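Long-range contacts in laccase (Botrytis aclada, PDB 3SQR), which oxidises phenolic substrates such as hydroquinones at one copper site and reduces dioxygen to water at a trinuclear copper cluster: residues His531-Leu536 against Glu575-Ile580; Ser409-Asp414 against Gly535-Phe540; Leu173-Gly178 against His525-Trp530. All blocks are in the same frame, centred on the assembly; numbering follows the deposited sequence.

Contact 1 of 3, residues His531-Leu536 against Glu575-Ile580. With CU (copper (II) ion), chain D.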
ATOM      1  N   HIS A 531     -10.996  -2.966  -7.547  1.00 23.55           N
ATOM      2  CA  HIS A 531     -12.076  -2.389  -6.732  1.00 24.19           C
ATOM      3  C   HIS A 531     -11.927  -0.889  -6.643  1.00 24.17           C
ATOM      4  O   HIS A 531     -12.904  -0.155  -6.796  1.00 26.23           O
ATOM      5  CB  HIS A 531     -12.104  -3.025  -5.348  1.00 24.59           C
ATOM      6  CG  HIS A 531     -12.440  -4.488  -5.383  1.00 24.05           C
ATOM      7  ND1 HIS A 531     -12.565  -5.252  -4.262  1.00 23.18           N
ATOM      8  CD2 HIS A 531     -12.643  -5.331  -6.430  1.00 23.53           C
ATOM      9  CE1 HIS A 531     -12.862  -6.494  -4.602  1.00 24.49           C
ATOM     10  NE2 HIS A 531     -12.937  -6.559  -5.921  1.00 23.56           N
ATOM     11  N   ALA A 532     -10.701  -0.418  -6.488  1.00 24.29           N
ATOM     12  CA  ALA A 532     -10.443   1.011  -6.560  1.00 23.05           C
ATOM     13  C   ALA A 532     -10.904   1.598  -7.863  1.00 23.41           C
ATOM     14  O   ALA A 532     -11.582   2.623  -7.905  1.00 22.46           O
ATOM     15  CB  ALA A 532      -8.897   1.310  -6.310  1.00 24.14           C
ATOM     16  N   SER A 533     -10.543   0.939  -8.954  1.00 23.61           N
ATOM     17  CA  SER A 533     -10.922   1.396 -10.294  1.00 23.55           C
ATOM     18  C   SER A 533     -12.457   1.359 -10.530  1.00 23.59           C
ATOM     19  O   SER A 533     -13.005   2.233 -11.265  1.00 24.83           O
ATOM     20  CB  SER A 533     -10.239   0.555 -11.323  1.00 23.27           C
ATOM     21  OG  SER A 533      -8.945   1.071 -11.522  1.00 24.17           O
ATOM     22  N   GLU A 534     -13.104   0.426  -9.841  1.00 23.83           N
ATOM     23  CA  GLU A 534     -14.567   0.265  -9.779  1.00 25.12           C
ATOM     24  C   GLU A 534     -15.253   1.176  -8.790  1.00 24.76           C
ATOM     25  O   GLU A 534     -16.429   1.010  -8.510  1.00 27.00           O
ATOM     26  CB  GLU A 534     -14.873  -1.209  -9.529  1.00 25.66           C
ATOM     27  CG  GLU A 534     -14.543  -2.032 -10.749  1.00 25.60           C
ATOM     28  CD  GLU A 534     -14.238  -3.472 -10.512  1.00 29.54           C
ATOM     29  OE1 GLU A 534     -14.429  -3.966  -9.390  1.00 27.71           O
ATOM     30  OE2 GLU A 534     -13.784  -4.146 -11.494  1.00 29.49           O
ATOM     31  N   GLY A 535     -14.523   2.141  -8.228  1.00 23.84           N
ATOM     32  CA  GLY A 535     -15.084   3.096  -7.367  1.00 23.56           C
ATOM     33  C   GLY A 535     -15.315   2.783  -5.908  1.00 22.63           C
ATOM     34  O   GLY A 535     -16.074   3.533  -5.233  1.00 22.94           O
ATOM     35  N   LEU A 536     -14.650   1.773  -5.345  1.00 22.85           N
ATOM     36  CA  LEU A 536     -14.787   1.509  -3.949  1.00 22.30           C
ATOM     37  C   LEU A 536     -13.902   2.428  -3.145  1.00 22.75           C
ATOM     38  O   LEU A 536     -12.812   2.059  -2.725  1.00 22.98           O
ATOM     39  CB  LEU A 536     -14.427   0.028  -3.602  1.00 21.91           C
ATOM     40  CG  LEU A 536     -15.169  -0.541  -2.428  1.00 21.55           C
ATOM     41  CD1 LEU A 536     -14.907  -2.044  -2.307  1.00 24.91           C
ATOM     42  CD2 LEU A 536     -14.804   0.135  -1.143  1.00 20.81           C
ATOM     43  N   GLU A 575     -10.048   8.652 -19.479  1.00 31.94           N
ATOM     44  CA  GLU A 575     -10.393   8.026 -18.218  1.00 31.42           C
ATOM     45  C   GLU A 575     -11.491   6.994 -18.435  1.00 31.90           C
ATOM     46  O   GLU A 575     -12.497   7.251 -19.119  1.00 31.98           O
ATOM     47  CB  GLU A 575     -10.902   9.076 -17.210  1.00 31.01           C
ATOM     48  CG  GLU A 575     -11.077   8.556 -15.797  1.00 31.76           C
ATOM     49  CD  GLU A 575     -11.604   9.628 -14.836  1.00 32.85           C
ATOM     50  OE1 GLU A 575     -12.085  10.714 -15.322  1.00 38.00           O
ATOM     51  OE2 GLU A 575     -11.586   9.392 -13.603  1.00 30.82           O
ATOM     52  N   ASP A 576     -11.305   5.805 -17.895  1.00 30.03           N
ATOM     53  CA  ASP A 576     -12.254   4.719 -18.106  1.00 30.67           C
ATOM     54  C   ASP A 576     -12.411   3.916 -16.810  1.00 28.90           C
ATOM     55  O   ASP A 576     -12.790   2.781 -16.816  1.00 30.53           O
ATOM     56  CB  ASP A 576     -11.935   3.866 -19.378  1.00 30.37           C
ATOM     57  CG  ASP A 576     -10.870   2.850 -19.151  1.00 33.21           C
ATOM     58  OD1 ASP A 576     -10.028   3.139 -18.275  1.00 31.91           O
ATOM     59  OD2 ASP A 576     -10.864   1.792 -19.829  1.00 35.18           O
ATOM     60  N   ASP A 577     -12.186   4.601 -15.705  1.00 27.64           N
ATOM     61  CA  ASP A 577     -12.424   4.049 -14.408  1.00 27.72           C
ATOM     62  C   ASP A 577     -12.633   5.163 -13.427  1.00 26.30           C
ATOM     63  O   ASP A 577     -12.932   6.286 -13.809  1.00 27.00           O
ATOM     64  CB  ASP A 577     -11.313   3.050 -14.024  1.00 26.18           C
ATOM     65  CG  ASP A 577      -9.940   3.690 -13.767  1.00 28.85           C
ATOM     66  OD1 ASP A 577      -9.806   4.929 -13.766  1.00 29.05           O
ATOM     67  OD2 ASP A 577      -8.990   2.868 -13.588  1.00 30.17           O
ATOM     68  N   SER A 578     -12.529   4.882 -12.133  1.00 25.63           N
ATOM     69  CA  SER A 578     -12.844   5.879 -11.136  1.00 25.29           C
ATOM     70  C   SER A 578     -11.842   7.067 -11.089  1.00 25.37           C
ATOM     71  O   SER A 578     -12.124   8.082 -10.484  1.00 25.33           O
ATOM     72  CB  SER A 578     -12.772   5.223  -9.775  1.00 25.23           C
ATOM     73  OG  SER A 578     -11.457   4.723  -9.602  1.00 26.54           O
ATOM     74  N   GLY A 579     -10.666   6.883 -11.647  1.00 26.42           N
ATOM     75  CA  GLY A 579      -9.627   7.885 -11.619  1.00 26.86           C
ATOM     76  C   GLY A 579      -8.541   7.616 -10.603  1.00 28.70           C
ATOM     77  O   GLY A 579      -7.426   8.202 -10.714  1.00 31.34           O
ATOM     78  N   ILE A 580      -8.794   6.711  -9.649  1.00 28.09           N
ATOM     79  CA  ILE A 580      -7.821   6.533  -8.563  1.00 27.84           C
ATOM     80  C   ILE A 580      -7.161   5.209  -8.710  1.00 29.01           C
ATOM     81  O   ILE A 580      -7.389   4.512  -9.740  1.00 31.21           O
ATOM     82  CB  ILE A 580      -8.474   6.575  -7.139  1.00 29.40           C
ATOM     83  CG1 ILE A 580      -9.572   5.508  -6.967  1.00 26.94           C
ATOM     84  CG2 ILE A 580      -8.889   8.001  -6.737  1.00 33.45           C
ATOM     85  CD1 ILE A 580      -9.752   5.046  -5.533  1.00 30.78           C
ATOM     86  OXT ILE A 580      -6.473   4.779  -7.763  1.00 27.27           O
TER
HETATM   87 CU    CU D 544     -12.209  -4.437  -2.444  1.00 25.39          CU
HETATM   88  O   HOH W   1      -7.195   1.789  -9.529  1.00 31.05           O
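The backbone of Ser578 meets the last turn of helix 529-533, its CA 4.9 Å from Ser533 CA, and Ser578 N donates to Ser533 O over 2.8 Å in a bent bond (N-H...O 139°). Ser578 OG takes the preceding carbonyl as well, donating to Ala532 O at 2.7 Å; a first torsion of 60° places OG between its own backbone N and carbonyl carbon, where it can reach that oxygen. Ala532 O therefore has two donors, since Gly535 N arrives from the opposite face of its plane. Alongside, Ser533 OG donates to Asp577 OD2 at 2.7 Å from above the carboxylate plane, and Ser172 is a further partner of OD2. Asp577 OD1 accepts from Gly579 N at 3.0 Å, an Asx turn that restrains the rotation of the carboxylate. The apolar part is small: Ile580 CD1 lies 3.9 Å from Ala532 CB, and the same isoleucine touches His525. Leu536 N to His531 O and Gly535 N to Ala532 O, with phi of Gly535 at 82°, define a Schellman motif closing the helix. From the first residue of this motif, His531 ND1 binds the type 1 copper at 2.0 Å, with Cys526 and His463 completing the site. The segment ending at Ile580 is the chain terminus, whose carboxylate makes a weak bond to His170, consistent with the C-terminal plug of ascomycete laccases near the trinuclear copper cluster.

Contact 2 of 3, residues Ser409-Asp414 against Gly535-Phe540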
ATOM      1  N   SER A 409     -23.139   5.558  -3.890  1.00 28.48           N
ATOM      2  CA  SER A 409     -22.435   6.330  -4.890  1.00 27.33           C
ATOM      3  C   SER A 409     -21.069   5.684  -5.188  1.00 27.73           C
ATOM      4  O   SER A 409     -20.298   5.412  -4.294  1.00 26.90           O
ATOM      5  CB  SER A 409     -22.220   7.770  -4.402  1.00 27.45           C
ATOM      6  OG  SER A 409     -21.410   8.476  -5.296  1.00 28.60           O
ATOM      7  N   SER A 410     -20.768   5.482  -6.439  1.00 27.03           N
ATOM      8  CA  SER A 410     -19.432   4.977  -6.822  1.00 28.04           C
ATOM      9  C   SER A 410     -18.504   6.135  -7.141  1.00 27.36           C
ATOM     10  O   SER A 410     -18.860   7.046  -7.897  1.00 27.82           O
ATOM     11  CB  SER A 410     -19.577   4.073  -8.028  1.00 27.42           C
ATOM     12  OG  SER A 410     -18.392   3.367  -8.311  1.00 26.17           O
ATOM     13  N   LEU A 411     -17.287   6.111  -6.592  1.00 27.12           N
ATOM     14  CA  LEU A 411     -16.325   7.195  -6.836  1.00 27.13           C
ATOM     15  C   LEU A 411     -15.927   7.287  -8.279  1.00 27.77           C
ATOM     16  O   LEU A 411     -15.565   6.282  -8.931  1.00 28.14           O
ATOM     17  CB  LEU A 411     -15.051   7.045  -5.950  1.00 26.56           C
ATOM     18  CG  LEU A 411     -14.143   8.278  -5.909  1.00 28.07           C
ATOM     19  CD1 LEU A 411     -14.292   9.011  -4.590  1.00 28.86           C
ATOM     20  CD2 LEU A 411     -12.699   7.813  -6.138  1.00 26.15           C
ATOM     21  N   LEU A 412     -16.043   8.507  -8.787  1.00 28.52           N
ATOM     22  CA  LEU A 412     -15.624   8.844 -10.111  1.00 29.08           C
ATOM     23  C   LEU A 412     -15.145  10.295 -10.111  1.00 28.78           C
ATOM     24  O   LEU A 412     -15.903  11.264  -9.871  1.00 28.86           O
ATOM     25  CB  LEU A 412     -16.760   8.589 -11.095  1.00 28.87           C
ATOM     26  CG  LEU A 412     -16.620   9.064 -12.528  1.00 32.84           C
ATOM     27  CD1 LEU A 412     -15.436   8.364 -13.112  1.00 29.15           C
ATOM     28  CD2 LEU A 412     -17.935   8.743 -13.232  1.00 36.19           C
ATOM     29  N   LEU A 413     -13.845  10.439 -10.367  1.00 27.09           N
ATOM     30  CA  LEU A 413     -13.191  11.719 -10.210  1.00 26.54           C
ATOM     31  C   LEU A 413     -12.896  12.294 -11.596  1.00 26.32           C
ATOM     32  O   LEU A 413     -12.723  11.575 -12.568  1.00 28.30           O
ATOM     33  CB  LEU A 413     -11.897  11.567  -9.432  1.00 26.60           C
ATOM     34  CG  LEU A 413     -12.032  10.996  -8.022  1.00 27.48           C
ATOM     35  CD1 LEU A 413     -10.653  11.074  -7.336  1.00 28.07           C
ATOM     36  CD2 LEU A 413     -13.053  11.694  -7.197  1.00 26.85           C
ATOM     37  N   ASP A 414     -12.768  13.613 -11.602  1.00 26.36           N
ATOM     38  CA  ASP A 414     -12.335  14.359 -12.761  1.00 28.13           C
ATOM     39  C   ASP A 414     -10.936  14.779 -12.521  1.00 27.47           C
ATOM     40  O   ASP A 414     -10.653  15.593 -11.648  1.00 26.68           O
ATOM     41  CB  ASP A 414     -13.205  15.623 -12.925  1.00 28.95           C
ATOM     42  CG  ASP A 414     -12.942  16.322 -14.210  1.00 31.77           C
ATOM     43  OD1 ASP A 414     -11.851  16.187 -14.781  1.00 29.37           O
ATOM     44  OD2 ASP A 414     -13.817  17.068 -14.634  1.00 36.99           O
ATOM     45  N   GLY A 535     -14.523   2.141  -8.228  1.00 23.84           N
ATOM     46  CA  GLY A 535     -15.084   3.096  -7.367  1.00 23.56           C
ATOM     47  C   GLY A 535     -15.315   2.783  -5.908  1.00 22.63           C
ATOM     48  O   GLY A 535     -16.074   3.533  -5.233  1.00 22.94           O
ATOM     49  N   LEU A 536     -14.650   1.773  -5.345  1.00 22.85           N
ATOM     50  CA  LEU A 536     -14.787   1.509  -3.949  1.00 22.30           C
ATOM     51  C   LEU A 536     -13.902   2.428  -3.145  1.00 22.75           C
ATOM     52  O   LEU A 536     -12.812   2.059  -2.725  1.00 22.98           O
ATOM     53  CB  LEU A 536     -14.427   0.028  -3.602  1.00 21.91           C
ATOM     54  CG  LEU A 536     -15.169  -0.541  -2.428  1.00 21.55           C
ATOM     55  CD1 LEU A 536     -14.907  -2.044  -2.307  1.00 24.91           C
ATOM     56  CD2 LEU A 536     -14.804   0.135  -1.143  1.00 20.81           C
ATOM     57  N   ALA A 537     -14.412   3.598  -2.888  1.00 23.71           N
ATOM     58  CA  ALA A 537     -13.613   4.668  -2.396  1.00 23.05           C
ATOM     59  C   ALA A 537     -14.487   5.816  -1.959  1.00 24.26           C
ATOM     60  O   ALA A 537     -15.559   6.017  -2.503  1.00 24.78           O
ATOM     61  CB  ALA A 537     -12.634   5.132  -3.514  1.00 22.61           C
ATOM     62  N   MET A 538     -13.969   6.606  -1.019  1.00 23.96           N
ATOM     63  CA  MET A 538     -14.532   7.860  -0.680  1.00 24.34           C
ATOM     64  C   MET A 538     -13.378   8.780  -0.256  1.00 24.44           C
ATOM     65  O   MET A 538     -12.215   8.427  -0.418  1.00 23.05           O
ATOM     66  CB  MET A 538     -15.597   7.710   0.380  1.00 26.38           C
ATOM     67  CG  MET A 538     -15.141   6.907   1.567  1.00 30.84           C
ATOM     68  SD  MET A 538     -14.075   7.801   2.563  1.00 36.43           S
ATOM     69  CE  MET A 538     -15.231   9.080   3.199  1.00 36.34           C
ATOM     70  N   GLN A 539     -13.682   9.979   0.162  1.00 23.59           N
ATOM     71  CA  GLN A 539     -12.635  10.860   0.609  1.00 23.26           C
ATOM     72  C   GLN A 539     -13.139  11.784   1.681  1.00 25.48           C
ATOM     73  O   GLN A 539     -14.298  12.138   1.706  1.00 24.73           O
ATOM     74  CB  GLN A 539     -12.015  11.633  -0.563  1.00 22.80           C
ATOM     75  CG  GLN A 539     -12.944  12.646  -1.222  1.00 23.56           C
ATOM     76  CD  GLN A 539     -12.352  13.225  -2.485  1.00 22.40           C
ATOM     77  OE1 GLN A 539     -11.370  13.960  -2.460  1.00 25.17           O
ATOM     78  NE2 GLN A 539     -12.973  12.898  -3.606  1.00 21.90           N
ATOM     79  N   PHE A 540     -12.226  12.125   2.595  1.00 23.94           N
ATOM     80  CA  PHE A 540     -12.509  13.036   3.671  1.00 23.98           C
ATOM     81  C   PHE A 540     -11.950  14.385   3.314  1.00 25.93           C
ATOM     82  O   PHE A 540     -10.778  14.510   2.997  1.00 24.87           O
ATOM     83  CB  PHE A 540     -11.889  12.544   4.977  1.00 25.15           C
ATOM     84  CG  PHE A 540     -12.403  11.221   5.400  1.00 24.91           C
ATOM     85  CD1 PHE A 540     -13.601  11.107   6.081  1.00 24.02           C
ATOM     86  CD2 PHE A 540     -11.697  10.050   5.100  1.00 29.96           C
ATOM     87  CE1 PHE A 540     -14.094   9.922   6.456  1.00 26.00           C
ATOM     88  CE2 PHE A 540     -12.185   8.778   5.506  1.00 26.40           C
ATOM     89  CZ  PHE A 540     -13.369   8.707   6.170  1.00 28.35           C
TER
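Leu411 carries the contact, directing its side chain from the loop segment 409-414 at the start of strand 537-542, with the two chain directions 69° apart. Its CG is anti to the backbone N (chi1 -167°), which sends the isobutyl group over Ala537. The branches divide the work: CD2 lies 3.8 Å from Ala537 CB, whereas CD1 points further down the strand, between Ala537 O and Met538 CA, 4.1 Å from the latter. Leu411 CB completes the cover at 3.6 Å from Ala537 O, a carbonyl that also accepts from Asn435 ND2. Further along, Leu413 slants across Gln539, its CD2 methyl 3.8 Å from Gln539 NE2. That amide is not left to the leucine: NE2 donates to Tyr434 O and OE1 is bonded to Thr419, so the amide is fixed by partners beyond the two segments, while the leucine methyls pack against its nitrogen. These residues belong to the third cupredoxin domain, where strand 537-542 lies between strands 436-439 and 520-526, and the loop packs beside that sheet. Gly535 leads into the strand through an inverse gamma turn centred on Leu536, and here the meeting is close to the backbone. Leu411 N donates to Gly535 O at 3.2 Å, nearly straight (163°), in the carbonyl plane and on a lone pair. Because Gly535 has no side chain, Ser410 OG can come within 3.5 Å of Gly535 CA, its hydroxyl being hydrogen-bonded to Trp404 O. Ala537 CB, gripped by Leu411 on one part of its surface, also touches the copper ligand His525.

Contact 3 of 3, residues Leu173-Gly178 against His525-Trp530. With CU (copper (II) ion), chain E; CU (copper (II) ion), chain D; CU (copper (II) ion), chain F.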
ATOM      1  N   LEU A 173      -4.734   1.799 -12.971  1.00 25.87           N
ATOM      2  CA  LEU A 173      -4.170   0.489 -12.588  1.00 25.84           C
ATOM      3  C   LEU A 173      -2.676   0.388 -12.741  1.00 25.13           C
ATOM      4  O   LEU A 173      -2.132  -0.702 -12.694  1.00 24.39           O
ATOM      5  CB  LEU A 173      -4.806  -0.616 -13.464  1.00 26.80           C
ATOM      6  CG  LEU A 173      -6.312  -0.772 -13.382  1.00 25.82           C
ATOM      7  CD1 LEU A 173      -6.798  -1.672 -14.578  1.00 26.95           C
ATOM      8  CD2 LEU A 173      -6.675  -1.426 -12.077  1.00 23.91           C
ATOM      9  N   GLN A 174      -2.000   1.521 -12.890  1.00 24.83           N
ATOM     10  CA  GLN A 174      -0.587   1.484 -13.310  1.00 23.83           C
ATOM     11  C   GLN A 174       0.293   0.694 -12.399  1.00 22.27           C
ATOM     12  O   GLN A 174       1.220   0.097 -12.857  1.00 22.71           O
ATOM     13  CB  GLN A 174       0.006   2.860 -13.423  1.00 23.84           C
ATOM     14  CG  GLN A 174      -0.554   3.636 -14.609  1.00 25.50           C
ATOM     15  CD  GLN A 174      -0.025   5.071 -14.716  1.00 26.44           C
ATOM     16  OE1 GLN A 174       0.349   5.688 -13.737  1.00 24.30           O
ATOM     17  NE2 GLN A 174      -0.061   5.648 -15.950  1.00 25.02           N
ATOM     18  N   TYR A 175       0.037   0.711 -11.100  1.00 22.92           N
ATOM     19  CA  TYR A 175       0.985  -0.048 -10.254  1.00 22.16           C
ATOM     20  C   TYR A 175       0.889  -1.537 -10.503  1.00 21.42           C
ATOM     21  O   TYR A 175       1.831  -2.309 -10.168  1.00 22.12           O
ATOM     22  CB  TYR A 175       0.921   0.315  -8.745  1.00 23.11           C
ATOM     23  CG  TYR A 175      -0.131  -0.403  -7.928  1.00 23.37           C
ATOM     24  CD1 TYR A 175       0.092  -1.653  -7.470  1.00 24.24           C
ATOM     25  CD2 TYR A 175      -1.353   0.163  -7.665  1.00 31.66           C
ATOM     26  CE1 TYR A 175      -0.805  -2.340  -6.741  1.00 27.31           C
ATOM     27  CE2 TYR A 175      -2.319  -0.552  -6.900  1.00 31.11           C
ATOM     28  CZ  TYR A 175      -2.017  -1.782  -6.441  1.00 30.73           C
ATOM     29  OH  TYR A 175      -2.890  -2.564  -5.693  1.00 36.12           O
ATOM     30  N   GLY A 176      -0.201  -1.978 -11.127  1.00 22.45           N
ATOM     31  CA  GLY A 176      -0.329  -3.358 -11.570  1.00 23.59           C
ATOM     32  C   GLY A 176       0.627  -3.782 -12.652  1.00 24.62           C
ATOM     33  O   GLY A 176       0.889  -4.988 -12.839  1.00 25.51           O
ATOM     34  N   ASP A 177       1.124  -2.789 -13.374  1.00 25.61           N
ATOM     35  CA  ASP A 177       2.057  -3.033 -14.460  1.00 23.73           C
ATOM     36  C   ASP A 177       3.497  -2.774 -14.006  1.00 24.61           C
ATOM     37  O   ASP A 177       4.402  -2.690 -14.819  1.00 24.05           O
ATOM     38  CB  ASP A 177       1.701  -2.202 -15.662  1.00 24.03           C
ATOM     39  CG  ASP A 177       0.626  -2.851 -16.556  1.00 21.05           C
ATOM     40  OD1 ASP A 177       0.203  -4.012 -16.285  1.00 25.76           O
ATOM     41  OD2 ASP A 177       0.297  -2.191 -17.602  1.00 27.84           O
ATOM     42  N   GLY A 178       3.695  -2.649 -12.708  1.00 24.14           N
ATOM     43  CA  GLY A 178       5.027  -2.569 -12.112  1.00 22.80           C
ATOM     44  C   GLY A 178       5.433  -1.212 -11.562  1.00 22.50           C
ATOM     45  O   GLY A 178       6.592  -1.072 -11.147  1.00 22.12           O
ATOM     46  N   HIS A 525      -9.924   4.024   0.319  1.00 22.77           N
ATOM     47  CA  HIS A 525     -10.327   3.137  -0.718  1.00 22.13           C
ATOM     48  C   HIS A 525      -9.867   1.741  -0.471  1.00 21.88           C
ATOM     49  O   HIS A 525      -8.938   1.521   0.305  1.00 22.68           O
ATOM     50  CB  HIS A 525      -9.772   3.602  -2.056  1.00 22.74           C
ATOM     51  CG  HIS A 525      -8.289   3.556  -2.134  1.00 22.79           C
ATOM     52  ND1 HIS A 525      -7.605   2.564  -2.800  1.00 24.43           N
ATOM     53  CD2 HIS A 525      -7.351   4.376  -1.604  1.00 26.13           C
ATOM     54  CE1 HIS A 525      -6.309   2.808  -2.724  1.00 24.34           C
ATOM     55  NE2 HIS A 525      -6.128   3.882  -1.973  1.00 25.57           N
ATOM     56  N   CYS A 526     -10.566   0.801  -1.099  1.00 22.29           N
ATOM     57  CA  CYS A 526     -10.061  -0.564  -1.205  1.00 21.15           C
ATOM     58  C   CYS A 526      -8.812  -0.544  -2.096  1.00 20.73           C
ATOM     59  O   CYS A 526      -8.800   0.110  -3.165  1.00 21.37           O
ATOM     60  CB  CYS A 526     -11.112  -1.473  -1.833  1.00 22.97           C
ATOM     61  SG  CYS A 526     -10.485  -3.105  -1.941  1.00 23.39           S
ATOM     62  N   HIS A 527      -7.773  -1.238  -1.659  1.00 20.47           N
ATOM     63  CA  HIS A 527      -6.499  -1.267  -2.357  1.00 21.65           C
ATOM     64  C   HIS A 527      -6.424  -2.411  -3.361  1.00 23.27           C
ATOM     65  O   HIS A 527      -5.379  -2.585  -4.050  1.00 24.27           O
ATOM     66  CB  HIS A 527      -5.312  -1.395  -1.350  1.00 21.97           C
ATOM     67  CG  HIS A 527      -4.106  -0.579  -1.723  1.00 23.06           C
ATOM     68  ND1 HIS A 527      -3.428  -0.786  -2.892  1.00 21.48           N
ATOM     69  CD2 HIS A 527      -3.440   0.422  -1.068  1.00 23.26           C
ATOM     70  CE1 HIS A 527      -2.410   0.055  -2.961  1.00 25.15           C
ATOM     71  NE2 HIS A 527      -2.398   0.819  -1.879  1.00 24.03           N
ATOM     72  N   ILE A 528      -7.503  -3.185  -3.503  1.00 22.63           N
ATOM     73  CA  ILE A 528      -7.589  -4.137  -4.613  1.00 21.03           C
ATOM     74  C   ILE A 528      -7.787  -3.240  -5.850  1.00 21.37           C
ATOM     75  O   ILE A 528      -8.754  -2.468  -5.911  1.00 22.54           O
ATOM     76  CB  ILE A 528      -8.735  -5.124  -4.439  1.00 19.33           C
ATOM     77  CG1 ILE A 528      -8.488  -6.077  -3.271  1.00 22.35           C
ATOM     78  CG2 ILE A 528      -8.951  -5.910  -5.800  1.00 22.32           C
ATOM     79  CD1 ILE A 528      -9.731  -6.930  -2.842  1.00 22.74           C
ATOM     80  N   ALA A 529      -6.824  -3.249  -6.762  1.00 21.37           N
ATOM     81  CA  ALA A 529      -6.783  -2.263  -7.786  1.00 22.75           C
ATOM     82  C   ALA A 529      -8.057  -2.269  -8.613  1.00 22.66           C
ATOM     83  O   ALA A 529      -8.548  -1.203  -8.949  1.00 21.90           O
ATOM     84  CB  ALA A 529      -5.509  -2.436  -8.709  1.00 23.61           C
ATOM     85  N   TRP A 530      -8.579  -3.460  -8.921  1.00 22.25           N
ATOM     86  CA  TRP A 530      -9.854  -3.516  -9.622  1.00 23.67           C
ATOM     87  C   TRP A 530     -10.946  -2.797  -8.872  1.00 23.24           C
ATOM     88  O   TRP A 530     -11.717  -2.078  -9.528  1.00 23.10           O
ATOM     89  CB  TRP A 530     -10.292  -4.935  -9.903  1.00 23.89           C
ATOM     90  CG  TRP A 530      -9.240  -5.826 -10.484  1.00 22.60           C
ATOM     91  CD1 TRP A 530      -8.761  -6.955  -9.949  1.00 25.85           C
ATOM     92  CD2 TRP A 530      -8.600  -5.678 -11.759  1.00 23.47           C
ATOM     93  NE1 TRP A 530      -7.864  -7.541 -10.795  1.00 27.22           N
ATOM     94  CE2 TRP A 530      -7.781  -6.780 -11.927  1.00 25.71           C
ATOM     95  CE3 TRP A 530      -8.751  -4.771 -12.819  1.00 26.08           C
ATOM     96  CZ2 TRP A 530      -7.032  -6.979 -13.087  1.00 27.00           C
ATOM     97  CZ3 TRP A 530      -8.015  -4.955 -13.945  1.00 28.28           C
ATOM     98  CH2 TRP A 530      -7.158  -6.055 -14.055  1.00 23.08           C
TER
HETATM   99 CU    CU E 545      -4.534   5.073  -1.871  0.80 27.37          CU
HETATM  100 CU    CU D 544     -12.209  -4.437  -2.444  1.00 25.39          CU
HETATM  101 CU    CU F 546      -0.906   2.262  -1.611  0.80 27.45          CU
HETATM  102  O   HOH W   2      -2.989   3.730  -2.288  1.00 31.17           O
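The His-Cys-His motif of multicopper oxidases, His525-Cys526-His527, is met at its last residue, His527, by Tyr175 from the first cupredoxin domain. Tyr175 OH lies 3.0 Å from His527 O and 3.4 Å from His527 ND1, approaching the imidazole at its edge, near the ring plane. The two rings are oblique, their planes 70° apart. With chi1 at 85°, Tyr175 CG lies between its own backbone N and carbonyl carbon, and the ring extends toward His527 and against Ala529, CE2 4.1 Å from Ala529 CB. The three motif residues serve three coppers. His527 NE2 binds one type 3 copper, with His126 and His168; His525 NE2 binds the other at 2.0 Å, with His170, His468 and a water; and Cys526 SG binds the type 1 copper at 2.2 Å. In this enzyme family the Cys-His link is the accepted electron route from the type 1 copper to the trinuclear cluster. Within the motif, His525 ND1 donates to Cys526 O from well above the carbonyl plane, and Ile528 N donates to the copper-bound Cys526 SG, a bond that probably draws electron density from the sulfur. Beyond His527 the chain enters helix 529-533, where Leu173 packs with both methyls: CD2 lies 3.7 Å from Ala529 CB, while CD1 sits 3.6 Å from Trp530 CZ3. Leu173 and Trp530 cross at about a right angle, and both touch Val210 of helix 210-217.

All three contacts are buried, and none is a surface patch. Contacts 1 and 3 share helix 529-533, contact 3 at its beginning and contact 1 at its end; contact 3 reaches the type 1 copper through Cys526, contact 1 through His531. Contacts 1 and 2 share Gly535 and Leu536, their centres about 8 Å apart, and Ser578 O probably bonds to Leu413 N. Contact 2 is mostly apolar loop-on-strand packing with one backbone bond, whereas contact 1 relies on polar bonds at a helix end. Contact 3 joins two cupredoxin domains around copper ligands. Strands 537-542 and 520-526 are sheet neighbours, and Leu536 O to Cys526 N probably ties contacts 1 and 2 to contact 3.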